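Local structure of protein SCO1 homolog 1, mitochondrial (Arabidopsis thaliana, 6N5U) at residues A[44-49]-A[129-134]; A[73-78]-A[115-120]; A[30-35]-A[163-168]; A[135-138]-A[144-147]. The protein is thought to help insert copper into the active site of cytochrome c oxidase, the present chain being its thioredoxin-fold, copper-binding part. One frame throughout, in Å; residues are numbered along the deposited sequence.

Interaction 1: A[44-49]-A[129-134]. With CU1 (copper (I) ion), chain D.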
loop_
_atom_site.group_PDB
_atom_site.type_symbol
_atom_site.label_atom_id
_atom_site.label_comp_id
_atom_site.label_asym_id
_atom_site.label_seq_id
_atom_site.Cartn_x
_atom_site.Cartn_y
_atom_site.Cartn_z
ATOM N N ASP A 44 7.295 -13.781 2.430
ATOM C CA ASP A 44 6.469 -13.830 3.640
ATOM C C ASP A 44 5.933 -12.489 4.124
ATOM O O ASP A 44 4.751 -12.383 4.426
ATOM C CB ASP A 44 7.221 -14.525 4.795
ATOM C CG ASP A 44 7.937 -15.812 4.435
ATOM O OD1 ASP A 44 7.263 -16.758 3.968
ATOM O OD2 ASP A 44 9.173 -15.875 4.628
ATOM N N ILE A 45 6.809 -11.487 4.252
ATOM C CA ILE A 45 6.499 -10.151 4.775
ATOM C C ILE A 45 5.252 -9.514 4.128
ATOM O O ILE A 45 4.288 -9.288 4.857
ATOM C CB ILE A 45 7.740 -9.209 4.701
ATOM C CG1 ILE A 45 8.988 -9.804 5.430
ATOM C CG2 ILE A 45 7.421 -7.784 5.172
ATOM C CD1 ILE A 45 8.862 -10.168 6.981
ATOM N N CYS A 46 5.283 -9.216 2.790
ATOM C CA CYS A 46 4.170 -8.594 2.053
ATOM C C CYS A 46 2.883 -9.417 2.140
ATOM O O CYS A 46 1.893 -8.830 2.581
ATOM C CB CYS A 46 4.532 -8.255 0.606
ATOM S SG CYS A 46 5.833 -6.997 0.425
ATOM N N PRO A 47 2.847 -10.757 1.817
ATOM C CA PRO A 47 1.590 -11.511 1.982
ATOM C C PRO A 47 0.988 -11.366 3.393
ATOM O O PRO A 47 -0.216 -11.116 3.497
ATOM C CB PRO A 47 2.001 -12.953 1.664
ATOM C CG PRO A 47 3.123 -12.819 0.741
ATOM C CD PRO A 47 3.902 -11.640 1.262
ATOM N N ASP A 48 1.827 -11.420 4.465
ATOM C CA ASP A 48 1.360 -11.280 5.849
ATOM C C ASP A 48 0.752 -9.915 6.145
ATOM O O ASP A 48 -0.328 -9.838 6.728
ATOM C CB ASP A 48 2.467 -11.600 6.870
ATOM C CG ASP A 48 2.966 -13.031 6.868
ATOM O OD1 ASP A 48 2.261 -13.913 6.322
ATOM O OD2 ASP A 48 4.067 -13.272 7.407
ATOM N N GLU A 49 1.473 -8.849 5.783
ATOM C CA GLU A 49 1.089 -7.453 5.973
ATOM C C GLU A 49 -0.203 -7.106 5.261
ATOM O O GLU A 49 -1.046 -6.411 5.835
ATOM C CB GLU A 49 2.222 -6.541 5.512
ATOM C CG GLU A 49 3.454 -6.669 6.393
ATOM C CD GLU A 49 3.236 -6.290 7.842
ATOM O OE1 GLU A 49 3.140 -5.072 8.113
ATOM O OE2 GLU A 49 3.137 -7.202 8.697
ATOM N N VAL A 129 13.532 -7.504 -3.212
ATOM C CA VAL A 129 13.639 -6.076 -2.943
ATOM C C VAL A 129 13.559 -5.885 -1.421
ATOM O O VAL A 129 12.596 -6.309 -0.785
ATOM C CB VAL A 129 12.633 -5.184 -3.734
ATOM C CG1 VAL A 129 12.770 -3.718 -3.331
ATOM C CG2 VAL A 129 12.816 -5.349 -5.245
ATOM N N ASP A 130 14.636 -5.367 -0.841
ATOM C CA ASP A 130 14.713 -5.060 0.584
ATOM C C ASP A 130 14.050 -3.687 0.722
ATOM O O ASP A 130 14.391 -2.763 -0.014
ATOM C CB ASP A 130 16.184 -5.020 1.014
ATOM C CG ASP A 130 16.428 -4.854 2.491
ATOM O OD1 ASP A 130 15.500 -5.103 3.277
ATOM O OD2 ASP A 130 17.554 -4.489 2.861
ATOM N N HIS A 131 13.054 -3.571 1.592
ATOM C CA HIS A 131 12.310 -2.315 1.712
ATOM C C HIS A 131 11.736 -2.071 3.089
ATOM O O HIS A 131 11.750 -2.962 3.946
ATOM C CB HIS A 131 11.183 -2.257 0.654
ATOM C CG HIS A 131 10.144 -3.332 0.840
ATOM N ND1 HIS A 131 8.997 -3.105 1.579
ATOM C CD2 HIS A 131 10.146 -4.615 0.416
ATOM C CE1 HIS A 131 8.319 -4.235 1.529
ATOM N NE2 HIS A 131 8.975 -5.169 0.831
ATOM N N SER A 132 11.214 -0.849 3.280
ATOM C CA SER A 132 10.606 -0.360 4.517
ATOM C C SER A 132 9.257 -1.052 4.690
ATOM O O SER A 132 8.476 -1.100 3.730
ATOM C CB SER A 132 10.394 1.150 4.436
ATOM O OG SER A 132 11.484 1.860 3.875
ATOM N N ILE A 133 9.006 -1.647 5.870
ATOM C CA ILE A 133 7.723 -2.327 6.147
ATOM C C ILE A 133 6.868 -1.272 6.799
ATOM O O ILE A 133 7.026 -0.958 7.994
ATOM C CB ILE A 133 7.858 -3.649 6.934
ATOM C CG1 ILE A 133 8.780 -4.611 6.161
ATOM C CG2 ILE A 133 6.478 -4.275 7.182
ATOM C CD1 ILE A 133 9.808 -5.312 6.997
ATOM N N VAL A 134 6.042 -0.628 5.952
ATOM C CA VAL A 134 5.291 0.565 6.295
ATOM C C VAL A 134 3.817 0.586 5.799
ATOM O O VAL A 134 3.515 0.046 4.749
ATOM C CB VAL A 134 6.112 1.744 5.679
ATOM C CG1 VAL A 134 5.375 3.049 5.774
ATOM C CG2 VAL A 134 7.479 1.891 6.333
HETATM CU CU CU1 D . 8.054 -7.515 1.074
#
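Ile-45 and Ile-133 mark the nearest approach of the two backbones, 8.0 Å between their CA atoms, as the first turn of helix 45-64 faces the stretch where strand 127-131 runs out into a loop. Across that gap the side chains are joined by a copper (I) ion. Cys-46 SG binds it at 2.4 Å and His-131 NE2 at 2.5 Å, the imidazole offering its edge with the metal in the ring plane. The thiolate and imidazole suit this soft, monovalent ion. His-131 CG stands between its backbone N and carbonyl carbon (chi1 63°), which swings the ring toward the helix, and ND1 donates to Ser-132 O over 3.0 Å from above the carbonyl plane, limiting the ring's rotation while NE2 faces the copper. Cys-42 supplies the third ligand, so the site combines the CxxxC motif, running from loop into first helical turn, with a distant histidine, as in Sco metallochaperones of the thioredoxin fold. Beside the metal, Ile-45 CG2 lies 3.6 Å from Ile-133 CG1, the two branched chains crossing at about a right angle. Ile-133 CG2 packs against the carboxylate end of Glu-49, which is salt-bridged to Lys-150 and Lys-52. Were Ile-133 replaced by alanine, the loss of CG1, CG2 and CD1 would probably open a gap beside Ile-45 and leave the Glu-49 side chain less firmly confined.

Interaction 2: A[73-78]-A[115-120]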
loop_
_atom_site.group_PDB
_atom_site.type_symbol
_atom_site.label_atom_id
_atom_site.label_comp_id
_atom_site.label_asym_id
_atom_site.label_seq_id
_atom_site.Cartn_x
_atom_site.Cartn_y
_atom_site.Cartn_z
ATOM N N ILE A 73 1.474 -0.353 -3.329
ATOM C CA ILE A 73 2.368 0.346 -4.273
ATOM C C ILE A 73 3.618 -0.506 -4.427
ATOM O O ILE A 73 4.241 -0.863 -3.432
ATOM C CB ILE A 73 2.674 1.783 -3.840
ATOM C CG1 ILE A 73 1.373 2.581 -3.608
ATOM C CG2 ILE A 73 3.625 2.471 -4.863
ATOM C CD1 ILE A 73 1.573 4.062 -3.101
ATOM N N SER A 74 3.939 -0.891 -5.646
ATOM C CA SER A 74 5.071 -1.767 -5.937
ATOM C C SER A 74 6.421 -1.094 -5.916
ATOM O O SER A 74 6.600 -0.048 -6.549
ATOM C CB SER A 74 4.880 -2.455 -7.281
ATOM O OG SER A 74 6.005 -3.277 -7.546
ATOM N N VAL A 75 7.392 -1.714 -5.213
ATOM C CA VAL A 75 8.798 -1.278 -5.153
ATOM C C VAL A 75 9.647 -2.198 -6.066
ATOM O O VAL A 75 10.881 -2.183 -5.990
ATOM C CB VAL A 75 9.380 -1.145 -3.719
ATOM C CG1 VAL A 75 8.668 -0.049 -2.925
ATOM C CG2 VAL A 75 9.387 -2.488 -2.969
ATOM N N ASP A 76 8.966 -2.984 -6.957
ATOM C CA ASP A 76 9.616 -3.864 -7.931
ATOM C C ASP A 76 8.984 -3.702 -9.312
ATOM O O ASP A 76 8.448 -4.682 -9.832
ATOM C CB ASP A 76 9.630 -5.326 -7.440
ATOM C CG ASP A 76 10.455 -6.313 -8.247
ATOM O OD1 ASP A 76 11.259 -5.871 -9.079
ATOM O OD2 ASP A 76 10.286 -7.532 -8.043
ATOM N N PRO A 77 9.095 -2.504 -9.965
ATOM C CA PRO A 77 8.469 -2.325 -11.285
ATOM C C PRO A 77 9.011 -3.202 -12.433
ATOM O O PRO A 77 8.328 -3.325 -13.464
ATOM C CB PRO A 77 8.673 -0.832 -11.566
ATOM C CG PRO A 77 9.843 -0.453 -10.770
ATOM C CD PRO A 77 9.727 -1.244 -9.521
ATOM N N GLU A 78 10.220 -3.801 -12.275
ATOM C CA GLU A 78 10.824 -4.635 -13.327
ATOM C C GLU A 78 10.060 -5.926 -13.537
ATOM O O GLU A 78 10.002 -6.413 -14.672
ATOM C CB GLU A 78 12.305 -4.947 -13.041
ATOM C CG GLU A 78 13.253 -3.764 -13.205
ATOM C CD GLU A 78 14.534 -3.849 -12.389
ATOM O OE1 GLU A 78 14.460 -3.925 -11.139
ATOM O OE2 GLU A 78 15.623 -3.833 -13.007
ATOM N N VAL A 115 10.357 6.216 1.648
ATOM C CA VAL A 115 10.453 4.763 1.610
ATOM C C VAL A 115 11.825 4.331 1.061
ATOM O O VAL A 115 12.271 4.821 0.017
ATOM C CB VAL A 115 9.266 4.132 0.818
ATOM C CG1 VAL A 115 9.457 2.631 0.604
ATOM C CG2 VAL A 115 7.936 4.403 1.517
ATOM N N TYR A 116 12.488 3.419 1.782
ATOM C CA TYR A 116 13.739 2.813 1.360
ATOM C C TYR A 116 13.376 1.552 0.547
ATOM O O TYR A 116 12.492 0.793 0.949
ATOM C CB TYR A 116 14.584 2.429 2.599
ATOM C CG TYR A 116 15.556 1.292 2.357
ATOM C CD1 TYR A 116 16.710 1.484 1.605
ATOM C CD2 TYR A 116 15.311 0.017 2.864
ATOM C CE1 TYR A 116 17.582 0.432 1.339
ATOM C CE2 TYR A 116 16.197 -1.035 2.633
ATOM C CZ TYR A 116 17.330 -0.822 1.867
ATOM O OH TYR A 116 18.211 -1.847 1.627
ATOM N N TYR A 117 14.067 1.325 -0.570
ATOM C CA TYR A 117 13.907 0.124 -1.390
ATOM C C TYR A 117 15.205 -0.151 -2.144
ATOM O O TYR A 117 15.807 0.768 -2.707
ATOM C CB TYR A 117 12.640 0.151 -2.272
ATOM C CG TYR A 117 12.704 1.017 -3.506
ATOM C CD1 TYR A 117 12.439 2.382 -3.440
ATOM C CD2 TYR A 117 12.936 0.461 -4.757
ATOM C CE1 TYR A 117 12.502 3.186 -4.577
ATOM C CE2 TYR A 117 12.999 1.253 -5.899
ATOM C CZ TYR A 117 12.780 2.617 -5.808
ATOM O OH TYR A 117 12.862 3.394 -6.937
ATOM N N MET A 118 15.689 -1.384 -2.078
ATOM C CA MET A 118 16.952 -1.764 -2.708
ATOM C C MET A 118 16.942 -3.229 -3.137
ATOM O O MET A 118 16.648 -4.117 -2.343
ATOM C CB MET A 118 18.095 -1.525 -1.728
ATOM C CG MET A 118 19.462 -1.676 -2.328
ATOM S SD MET A 118 20.725 -1.439 -1.053
ATOM C CE MET A 118 20.760 0.379 -0.973
ATOM N N LYS A 119 17.283 -3.477 -4.393
ATOM C CA LYS A 119 17.385 -4.822 -4.947
ATOM C C LYS A 119 18.480 -5.581 -4.220
ATOM O O LYS A 119 19.553 -5.028 -3.917
ATOM C CB LYS A 119 17.683 -4.763 -6.441
ATOM C CG LYS A 119 16.428 -4.889 -7.262
ATOM C CD LYS A 119 16.647 -4.575 -8.710
ATOM C CE LYS A 119 17.326 -5.662 -9.484
ATOM N NZ LYS A 119 17.054 -5.473 -10.917
ATOM N N THR A 120 18.171 -6.835 -3.909
ATOM C CA THR A 120 18.982 -7.781 -3.166
ATOM C C THR A 120 19.116 -9.008 -4.065
ATOM O O THR A 120 18.110 -9.562 -4.473
ATOM C CB THR A 120 18.253 -8.001 -1.809
ATOM O OG1 THR A 120 18.633 -6.947 -0.921
ATOM C CG2 THR A 120 18.473 -9.393 -1.182
#
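Tyr-117 meets Val-75 from its first side-chain atom onward: CB lies 3.8 Å from Val-75 CB and also near CG1, the two side chains running antiparallel alongside each other. CG, which chi1 of 76° places between the backbone N and the carbonyl carbon, is still 4.0 Å from Val-75 CB. One step further, CD2 approaches Val-75 O at 3.6 Å, an oblique approach to the ring, and CE2 is the last ring atom near that oxygen. Beyond this the ring leaves the 73-78 backbone, and its side chain also touches Lys-107 and Ala-110 of helix 103-112. A compact, branched valine suits the spot, packing against the CB and CG of the tyrosine while also touching Val-129 and Phe-37. The contact joins the loop that follows strand 68-74 of the central sheet of the thioredoxin fold to the beta hairpin of strands 117-121 and 127-131, the latter carrying the copper ligand His-131. After strand 68-74 the chain folds into an ST turn, Ser-74 OG accepting from Asp-76 N at 3.0 Å, and so comes round to Glu-78. Lys-119, kinked at its third torsion, brings its ammonium to that carboxylate: NZ is 3.0 Å from Glu-78 OE2 and equally distant from OE1, a salt bridge whose two hydrogen bonds are both weak. The same lysine makes a cation-pi contact with Tyr-127, and a long flexible chain is what lets one exposed charge serve both partners.

Interaction 3: A[30-35]-A[163-168]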
loop_
_atom_site.group_PDB
_atom_site.type_symbol
_atom_site.label_atom_id
_atom_site.label_comp_id
_atom_site.label_asym_id
_atom_site.label_seq_id
_atom_site.Cartn_x
_atom_site.Cartn_y
_atom_site.Cartn_z
ATOM N N GLY A 30 -11.372 11.421 -1.702
ATOM C CA GLY A 30 -12.787 11.161 -1.464
ATOM C C GLY A 30 -13.054 10.044 -0.471
ATOM O O GLY A 30 -14.197 9.872 -0.043
ATOM N N LYS A 31 -12.009 9.262 -0.109
ATOM C CA LYS A 31 -12.103 8.153 0.849
ATOM C C LYS A 31 -10.830 8.024 1.686
ATOM O O LYS A 31 -9.746 8.361 1.191
ATOM C CB LYS A 31 -12.338 6.815 0.114
ATOM C CG LYS A 31 -13.748 6.617 -0.442
ATOM C CD LYS A 31 -14.191 5.173 -0.339
ATOM C CE LYS A 31 -15.513 4.937 -1.023
ATOM N NZ LYS A 31 -15.986 3.543 -0.836
ATOM N N TRP A 32 -10.952 7.499 2.944
ATOM C CA TRP A 32 -9.803 7.191 3.823
ATOM C C TRP A 32 -9.016 6.075 3.137
ATOM O O TRP A 32 -9.621 5.107 2.634
ATOM C CB TRP A 32 -10.249 6.721 5.216
ATOM C CG TRP A 32 -10.625 7.833 6.127
ATOM C CD1 TRP A 32 -11.860 8.386 6.270
ATOM C CD2 TRP A 32 -9.747 8.583 6.976
ATOM N NE1 TRP A 32 -11.817 9.406 7.187
ATOM C CE2 TRP A 32 -10.528 9.565 7.617
ATOM C CE3 TRP A 32 -8.380 8.502 7.277
ATOM C CZ2 TRP A 32 -9.990 10.465 8.531
ATOM C CZ3 TRP A 32 -7.843 9.409 8.175
ATOM C CH2 TRP A 32 -8.649 10.365 8.802
ATOM N N THR A 33 -7.683 6.235 3.077
ATOM C CA THR A 33 -6.796 5.328 2.355
ATOM C C THR A 33 -5.624 4.845 3.202
ATOM O O THR A 33 -5.068 5.625 3.983
ATOM C CB THR A 33 -6.340 6.059 1.077
ATOM O OG1 THR A 33 -7.486 6.379 0.286
ATOM C CG2 THR A 33 -5.353 5.270 0.246
ATOM N N ILE A 34 -5.230 3.566 3.026
ATOM C CA ILE A 34 -4.050 3.001 3.693
ATOM C C ILE A 34 -3.099 2.542 2.605
ATOM O O ILE A 34 -3.470 1.669 1.834
ATOM C CB ILE A 34 -4.334 1.887 4.754
ATOM C CG1 ILE A 34 -5.275 2.390 5.876
ATOM C CG2 ILE A 34 -3.010 1.369 5.347
ATOM C CD1 ILE A 34 -5.887 1.306 6.777
ATOM N N LEU A 35 -1.886 3.136 2.521
ATOM C CA LEU A 35 -0.897 2.795 1.479
ATOM C C LEU A 35 0.167 1.851 2.033
ATOM O O LEU A 35 0.735 2.140 3.081
ATOM C CB LEU A 35 -0.199 4.038 0.893
ATOM C CG LEU A 35 -1.009 5.269 0.507
ATOM C CD1 LEU A 35 -0.100 6.475 0.430
ATOM C CD2 LEU A 35 -1.651 5.119 -0.847
ATOM N N LYS A 163 -9.674 5.088 15.764
ATOM C CA LYS A 163 -9.427 6.213 16.680
ATOM C C LYS A 163 -9.114 7.496 15.914
ATOM O O LYS A 163 -9.681 8.549 16.211
ATOM C CB LYS A 163 -8.293 5.884 17.679
ATOM C CG LYS A 163 -8.037 6.995 18.712
ATOM C CD LYS A 163 -7.027 6.578 19.757
ATOM C CE LYS A 163 -7.062 7.527 20.926
ATOM N NZ LYS A 163 -6.312 6.997 22.100
ATOM N N GLU A 164 -8.228 7.398 14.920
ATOM C CA GLU A 164 -7.823 8.506 14.072
ATOM C C GLU A 164 -9.011 9.105 13.314
ATOM O O GLU A 164 -9.240 10.308 13.426
ATOM C CB GLU A 164 -6.692 8.080 13.110
ATOM C CG GLU A 164 -5.339 7.835 13.770
ATOM C CD GLU A 164 -4.787 8.985 14.590
ATOM O OE1 GLU A 164 -5.020 10.158 14.219
ATOM O OE2 GLU A 164 -4.130 8.711 15.618
ATOM N N ILE A 165 -9.802 8.261 12.614
ATOM C CA ILE A 165 -10.969 8.672 11.813
ATOM C C ILE A 165 -11.945 9.533 12.621
ATOM O O ILE A 165 -12.341 10.607 12.153
ATOM C CB ILE A 165 -11.679 7.467 11.110
ATOM C CG1 ILE A 165 -10.745 6.794 10.095
ATOM C CG2 ILE A 165 -12.979 7.919 10.423
ATOM C CD1 ILE A 165 -11.167 5.433 9.612
ATOM N N ARG A 166 -12.291 9.071 13.838
ATOM C CA ARG A 166 -13.239 9.738 14.734
ATOM C C ARG A 166 -12.737 11.094 15.224
ATOM O O ARG A 166 -13.532 12.030 15.323
ATOM C CB ARG A 166 -13.650 8.821 15.902
ATOM C CG ARG A 166 -14.235 7.436 15.528
ATOM C CD ARG A 166 -15.331 7.470 14.472
ATOM N NE ARG A 166 -16.304 6.389 14.627
ATOM C CZ ARG A 166 -17.339 6.193 13.812
ATOM N NH1 ARG A 166 -17.542 7.002 12.776
ATOM N NH2 ARG A 166 -18.183 5.191 14.029
ATOM N N GLN A 167 -11.416 11.205 15.485
ATOM C CA GLN A 167 -10.732 12.427 15.929
ATOM C C GLN A 167 -10.412 13.407 14.787
ATOM O O GLN A 167 -10.011 14.540 15.065
ATOM C CB GLN A 167 -9.421 12.060 16.643
ATOM C CG GLN A 167 -9.611 11.444 18.022
ATOM C CD GLN A 167 -8.296 11.171 18.720
ATOM O OE1 GLN A 167 -7.232 10.974 18.101
ATOM N NE2 GLN A 167 -8.348 11.153 20.045
ATOM N N TYR A 168 -10.544 12.968 13.520
ATOM C CA TYR A 168 -10.235 13.784 12.345
ATOM C C TYR A 168 -11.462 14.546 11.885
ATOM O O TYR A 168 -11.642 15.694 12.274
ATOM C CB TYR A 168 -9.674 12.908 11.205
ATOM C CG TYR A 168 -8.840 13.672 10.196
ATOM C CD1 TYR A 168 -7.475 13.866 10.392
ATOM C CD2 TYR A 168 -9.413 14.196 9.039
ATOM C CE1 TYR A 168 -6.705 14.588 9.482
ATOM C CE2 TYR A 168 -8.651 14.913 8.115
ATOM C CZ TYR A 168 -7.295 15.108 8.340
ATOM O OH TYR A 168 -6.514 15.818 7.448
#
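Trp-32 receives Ile-165 on its face and Tyr-168 at its edge. Ile-165 CG1 sits over the middle of the six-membered ring, 3.8 Å from its centroid and 16° off the normal, a CH-pi contact in which a methylene rests on the pi cloud. CG2 of the same isoleucine reaches the pyrrole side, 3.7 Å from Trp-32 NE1, so the branch at CB lets one residue span both rings. At the far end of the indole, CZ2 and CH2 point into the face of Tyr-168, with CH2 3.6 Å from Tyr-168 CG. The planes stand at 82° and the centroids are 5.2 Å apart: a T-shaped stack. Chi1 of -157° turns the tyrosine ring away from its own backbone N and across that edge. Here the C-terminal helix 154-167 of the thioredoxin fold packs on one side of the central sheet, and a wide, flat tryptophan near the start of strand 32-38 spans the distance between backbones 8.2 Å apart at the CA atoms of Trp-32 and Ile-165. Further out, Leu-137 and Val-145 on two other strands of the sheet press on the indole, together with Ser-139 and Pro-140 of the connecting turn. Backbone bonds to Val-69 fix the strand on which Trp-32 is mounted. At the end of the modelled chain, Tyr-168 OH and Ser-139 OG share a weak hydrogen bond.

Interaction 4: A[135-138]-A[144-147]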
loop_
_atom_site.group_PDB
_atom_site.type_symbol
_atom_site.label_atom_id
_atom_site.label_comp_id
_atom_site.label_asym_id
_atom_site.label_seq_id
_atom_site.Cartn_x
_atom_site.Cartn_y
_atom_site.Cartn_z
ATOM N N MET A 135 2.937 1.270 6.542
ATOM C CA MET A 135 1.546 1.547 6.192
ATOM C C MET A 135 1.286 3.003 6.536
ATOM O O MET A 135 1.716 3.494 7.596
ATOM C CB MET A 135 0.533 0.616 6.885
ATOM C CG MET A 135 0.585 -0.788 6.372
ATOM S SD MET A 135 -0.431 -1.990 7.221
ATOM C CE MET A 135 0.276 -1.882 8.962
ATOM N N TYR A 136 0.592 3.694 5.632
ATOM C CA TYR A 136 0.322 5.120 5.769
ATOM C C TYR A 136 -1.154 5.392 5.694
ATOM O O TYR A 136 -1.768 5.150 4.653
ATOM C CB TYR A 136 1.027 5.907 4.644
ATOM C CG TYR A 136 2.532 5.882 4.673
ATOM C CD1 TYR A 136 3.240 6.581 5.646
ATOM C CD2 TYR A 136 3.258 5.222 3.686
ATOM C CE1 TYR A 136 4.632 6.611 5.649
ATOM C CE2 TYR A 136 4.655 5.258 3.669
ATOM C CZ TYR A 136 5.338 5.957 4.654
ATOM O OH TYR A 136 6.708 5.925 4.738
ATOM N N LEU A 137 -1.731 5.899 6.779
ATOM C CA LEU A 137 -3.149 6.196 6.756
ATOM C C LEU A 137 -3.293 7.635 6.271
ATOM O O LEU A 137 -2.939 8.576 6.985
ATOM C CB LEU A 137 -3.807 5.932 8.135
ATOM C CG LEU A 137 -5.173 6.575 8.429
ATOM C CD1 LEU A 137 -6.317 5.773 7.822
ATOM C CD2 LEU A 137 -5.362 6.759 9.901
ATOM N N MET A 138 -3.722 7.777 5.011
ATOM C CA MET A 138 -4.009 9.041 4.333
ATOM C C MET A 138 -5.495 9.297 4.557
ATOM O O MET A 138 -6.269 8.340 4.655
ATOM C CB MET A 138 -3.758 8.924 2.813
ATOM C CG MET A 138 -2.338 8.573 2.430
ATOM S SD MET A 138 -1.121 9.802 2.967
ATOM C CE MET A 138 -0.225 8.832 4.011
ATOM N N PHE A 144 -1.498 12.960 5.002
ATOM C CA PHE A 144 -0.976 11.972 5.946
ATOM C C PHE A 144 -1.524 12.177 7.356
ATOM O O PHE A 144 -1.524 13.304 7.861
ATOM C CB PHE A 144 0.563 12.011 5.970
ATOM C CG PHE A 144 1.167 11.089 6.996
ATOM C CD1 PHE A 144 1.140 9.709 6.818
ATOM C CD2 PHE A 144 1.732 11.595 8.160
ATOM C CE1 PHE A 144 1.678 8.850 7.773
ATOM C CE2 PHE A 144 2.291 10.737 9.111
ATOM C CZ PHE A 144 2.268 9.370 8.908
ATOM N N VAL A 145 -1.976 11.087 7.988
ATOM C CA VAL A 145 -2.551 11.115 9.341
ATOM C C VAL A 145 -1.690 10.282 10.318
ATOM O O VAL A 145 -1.160 10.839 11.284
ATOM C CB VAL A 145 -4.062 10.726 9.339
ATOM C CG1 VAL A 145 -4.663 10.721 10.741
ATOM C CG2 VAL A 145 -4.868 11.634 8.421
ATOM N N LYS A 146 -1.535 8.965 10.061
ATOM C CA LYS A 146 -0.750 8.095 10.938
ATOM C C LYS A 146 0.021 6.996 10.198
ATOM O O LYS A 146 -0.426 6.487 9.172
ATOM C CB LYS A 146 -1.637 7.490 12.037
ATOM C CG LYS A 146 -0.889 7.091 13.312
ATOM C CD LYS A 146 -1.126 8.070 14.427
ATOM C CE LYS A 146 -0.270 7.743 15.610
ATOM N NZ LYS A 146 -0.356 8.806 16.626
ATOM N N PHE A 147 1.182 6.641 10.753
ATOM C CA PHE A 147 2.056 5.578 10.293
ATOM C C PHE A 147 1.810 4.313 11.152
ATOM O O PHE A 147 1.532 4.421 12.355
ATOM C CB PHE A 147 3.532 6.031 10.359
ATOM C CG PHE A 147 4.505 4.880 10.269
ATOM C CD1 PHE A 147 4.754 4.251 9.050
ATOM C CD2 PHE A 147 5.094 4.350 11.417
ATOM C CE1 PHE A 147 5.585 3.124 8.981
ATOM C CE2 PHE A 147 5.931 3.223 11.343
ATOM C CZ PHE A 147 6.182 2.626 10.124
#
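Phe-144 swings its ring anti to the backbone N (chi1 176°) while Tyr-136 keeps CG anti to the carbonyl carbon (chi1 -66°), and the two rings meet obliquely, Tyr-136 CD1 3.5 Å from Phe-144 CE1. They lie on an antiparallel beta hairpin at the edge of the central sheet, interrupted by a classic beta bulge: Val-145 and Lys-146 both face Leu-137. Leu-137 N donates to Lys-146 O at 2.8 Å, nearly straight, whereas Leu-137 O takes Val-145 N at 2.9 Å and, weakly, Lys-146 N at 3.4 Å. The extra residue shifts the register, so that Met-138 pairs with Phe-144 and shares a sheet face with Tyr-136 and Phe-147. Met-138, turned at its second and third torsions, folds its flexible thioether back to set CE at the edge of the Phe-144 ring. Replacing Met-138 by alanine would remove CG, SD and CE, probably leaving a gap at that ring edge and the phenylalanine freer to turn. Leu-137 lies on the other face, where branched, apolar chains suit the packing against Val-161 of helix 154-167, and its CD2 stands 4.1 Å from Val-145 CG1.

Interaction 1 supplies two of the three copper ligands, and interaction 2 lies beside it, their centres about 10 Å apart: both use the hairpin of strands 117-121 and 127-131, Asp-130 O accepting from Met-118 N at 2.8 Å, and the side chain of Val-75 comes within about 4 Å of that of His-131. Interactions 3 and 4 form a second pair, centres about 8 Å apart, joined where Thr-33 O meets Met-138 N at 2.7 Å between neighbouring strands. A short link, residues 132-134, leads from His-131 to strand 135-138, and Val-134 packs on Phe-147, linking interactions 1 and 4. Interaction 3 is remote from the metal site, its centre about 22 Å from that of interaction 1.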